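Local coordinates for protein heavy metal cation tricomponent efflux pump ZneA(CzcA-like) (Cupriavidus metallidurans, PDB 4K0J) that probably exports zinc ions in exchange for protons, as the inner-membrane RND component of a tripartite heavy-metal efflux pump, at residues E586-V591 with T614-S619. Residues are numbered along the deposited sequence; the frame is centred on the assembly and turned at random.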
loop_
_atom_site.group_PDB
_atom_site.type_symbol
_atom_site.label_atom_id
_atom_site.label_comp_id
_atom_site.label_asym_id
_atom_site.label_seq_id
_atom_site.Cartn_x
_atom_site.Cartn_y
_atom_site.Cartn_z
ATOM N N GLU C 586 20.512 45.320 -8.067
ATOM C CA GLU C 586 19.809 44.423 -7.152
ATOM C C GLU C 586 19.879 42.947 -7.532
ATOM O O GLU C 586 19.276 42.112 -6.861
ATOM C CB GLU C 586 18.342 44.838 -7.009
ATOM C CG GLU C 586 18.113 46.332 -6.872
ATOM C CD GLU C 586 17.901 47.009 -8.212
ATOM O OE1 GLU C 586 18.276 46.415 -9.241
ATOM O OE2 GLU C 586 17.351 48.132 -8.238
ATOM N N VAL C 587 20.607 42.622 -8.596
ATOM C CA VAL C 587 20.710 41.232 -9.041
ATOM C C VAL C 587 22.021 40.559 -8.641
ATOM O O VAL C 587 23.083 40.862 -9.183
ATOM C CB VAL C 587 20.497 41.103 -10.554
ATOM C CG1 VAL C 587 19.017 41.089 -10.864
ATOM C CG2 VAL C 587 21.191 42.239 -11.288
ATOM N N GLU C 588 21.927 39.635 -7.690
ATOM C CA GLU C 588 23.087 38.917 -7.173
ATOM C C GLU C 588 23.716 38.030 -8.249
ATOM O O GLU C 588 24.892 38.184 -8.585
ATOM C CB GLU C 588 22.675 38.077 -5.960
ATOM C CG GLU C 588 23.827 37.506 -5.154
ATOM C CD GLU C 588 23.365 36.893 -3.845
ATOM O OE1 GLU C 588 22.201 37.130 -3.457
ATOM O OE2 GLU C 588 24.164 36.174 -3.208
ATOM N N HIS C 589 22.926 37.104 -8.782
ATOM C CA HIS C 589 23.367 36.238 -9.872
ATOM C C HIS C 589 22.260 36.076 -10.907
ATOM O O HIS C 589 21.077 36.194 -10.592
ATOM C CB HIS C 589 23.757 34.855 -9.346
ATOM C CG HIS C 589 24.952 34.857 -8.445
ATOM N ND1 HIS C 589 26.245 34.814 -8.920
ATOM C CD2 HIS C 589 25.049 34.878 -7.095
ATOM C CE1 HIS C 589 27.087 34.820 -7.902
ATOM N NE2 HIS C 589 26.387 34.860 -6.783
ATOM N N VAL C 590 22.649 35.806 -12.146
ATOM C CA VAL C 590 21.687 35.513 -13.202
ATOM C C VAL C 590 22.122 34.254 -13.945
ATOM O O VAL C 590 23.249 34.165 -14.441
ATOM C CB VAL C 590 21.555 36.674 -14.202
ATOM C CG1 VAL C 590 20.458 36.377 -15.208
ATOM C CG2 VAL C 590 21.269 37.971 -13.472
ATOM N N VAL C 591 21.216 33.284 -14.009
ATOM C CA VAL C 591 21.500 31.985 -14.603
ATOM C C VAL C 591 20.540 31.701 -15.749
ATOM O O VAL C 591 19.330 31.824 -15.594
ATOM C CB VAL C 591 21.363 30.858 -13.558
ATOM C CG1 VAL C 591 21.255 29.508 -14.241
ATOM C CG2 VAL C 591 22.523 30.878 -12.582
ATOM N N THR C 614 18.489 35.837 -9.307
ATOM C CA THR C 614 18.648 35.961 -7.864
ATOM C C THR C 614 18.865 37.421 -7.496
ATOM O O THR C 614 19.492 38.170 -8.244
ATOM C CB THR C 614 19.838 35.125 -7.353
ATOM O OG1 THR C 614 21.067 35.766 -7.714
ATOM C CG2 THR C 614 19.807 33.725 -7.951
ATOM N N LEU C 615 18.349 37.822 -6.340
ATOM C CA LEU C 615 18.415 39.218 -5.928
ATOM C C LEU C 615 19.314 39.437 -4.719
ATOM O O LEU C 615 19.795 38.486 -4.100
ATOM C CB LEU C 615 17.012 39.745 -5.613
ATOM C CG LEU C 615 15.928 39.488 -6.660
ATOM C CD1 LEU C 615 14.599 40.091 -6.215
ATOM C CD2 LEU C 615 16.354 40.031 -8.015
ATOM N N HIS C 616 19.540 40.705 -4.395
ATOM C CA HIS C 616 20.192 41.079 -3.150
ATOM C C HIS C 616 19.135 41.164 -2.058
ATOM O O HIS C 616 17.947 41.293 -2.361
ATOM C CB HIS C 616 20.891 42.431 -3.302
ATOM C CG HIS C 616 22.189 42.358 -4.043
ATOM N ND1 HIS C 616 23.319 41.781 -3.507
ATOM C CD2 HIS C 616 22.537 42.793 -5.277
ATOM C CE1 HIS C 616 24.307 41.861 -4.379
ATOM N NE2 HIS C 616 23.858 42.471 -5.462
ATOM N N PRO C 617 19.553 41.072 -0.785
ATOM C CA PRO C 617 18.613 41.303 0.313
ATOM C C PRO C 617 17.910 42.644 0.139
ATOM O O PRO C 617 18.570 43.638 -0.170
ATOM C CB PRO C 617 19.524 41.347 1.537
ATOM C CG PRO C 617 20.664 40.475 1.177
ATOM C CD PRO C 617 20.882 40.660 -0.294
ATOM N N TYR C 618 16.591 42.664 0.314
ATOM C CA TYR C 618 15.813 43.893 0.185
ATOM C C TYR C 618 16.378 44.967 1.104
ATOM O O TYR C 618 16.293 46.159 0.812
ATOM C CB TYR C 618 14.345 43.641 0.526
ATOM C CG TYR C 618 13.669 42.613 -0.351
ATOM C CD1 TYR C 618 14.095 42.392 -1.655
ATOM C CD2 TYR C 618 12.606 41.860 0.127
ATOM C CE1 TYR C 618 13.478 41.451 -2.457
ATOM C CE2 TYR C 618 11.983 40.918 -0.664
ATOM C CZ TYR C 618 12.422 40.719 -1.956
ATOM O OH TYR C 618 11.803 39.778 -2.745
ATOM N N SER C 619 16.960 44.518 2.212
ATOM C CA SER C 619 17.607 45.385 3.185
ATOM C C SER C 619 18.645 46.291 2.532
ATOM O O SER C 619 18.761 47.467 2.880
ATOM C CB SER C 619 18.285 44.532 4.259
ATOM O OG SER C 619 17.583 43.315 4.453
#
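Two neighbouring antiparallel strands of a sheet in the periplasmic porter domain of this RND pump, 587-595 and 608-615, meet here where the first turns a corner at Glu588 and the second runs out into loop. Thr614 N donates to His589 O (2.9 Å). Thr614 OG1 lies between its own backbone N and carbonyl carbon (chi1 74°), which turns the hydroxyl toward the corner, where it accepts a hydrogen bond from His589 N. A weak bond from Glu588 N to Thr614 O (2.9 Å) follows. Ahead of the corner, where 614-619 has already left its strand, His616 N donates to Glu586 O (2.9 Å), and Leu615 CA adds a CA-H...O contact to the same oxygen (3.2 Å). Glu588 CA lies over one face of the His616 ring, 4.0 Å above its plane and toward the rim. On the side facing helix 627-638, Val587 CG1 touches Leu615 CD2 (4.0 Å). Two residues of 586-591 are also tied outside the pair: Glu586 OE2 forms a salt bridge with Arg625 NH1, and His589 ND1 hydrogen-bonds Asp274 OD2. The threonine hydroxyl thus serves a backbone N-H at the bend, so that side-chain and main-chain bonds together join the strands through the break in regular pairing.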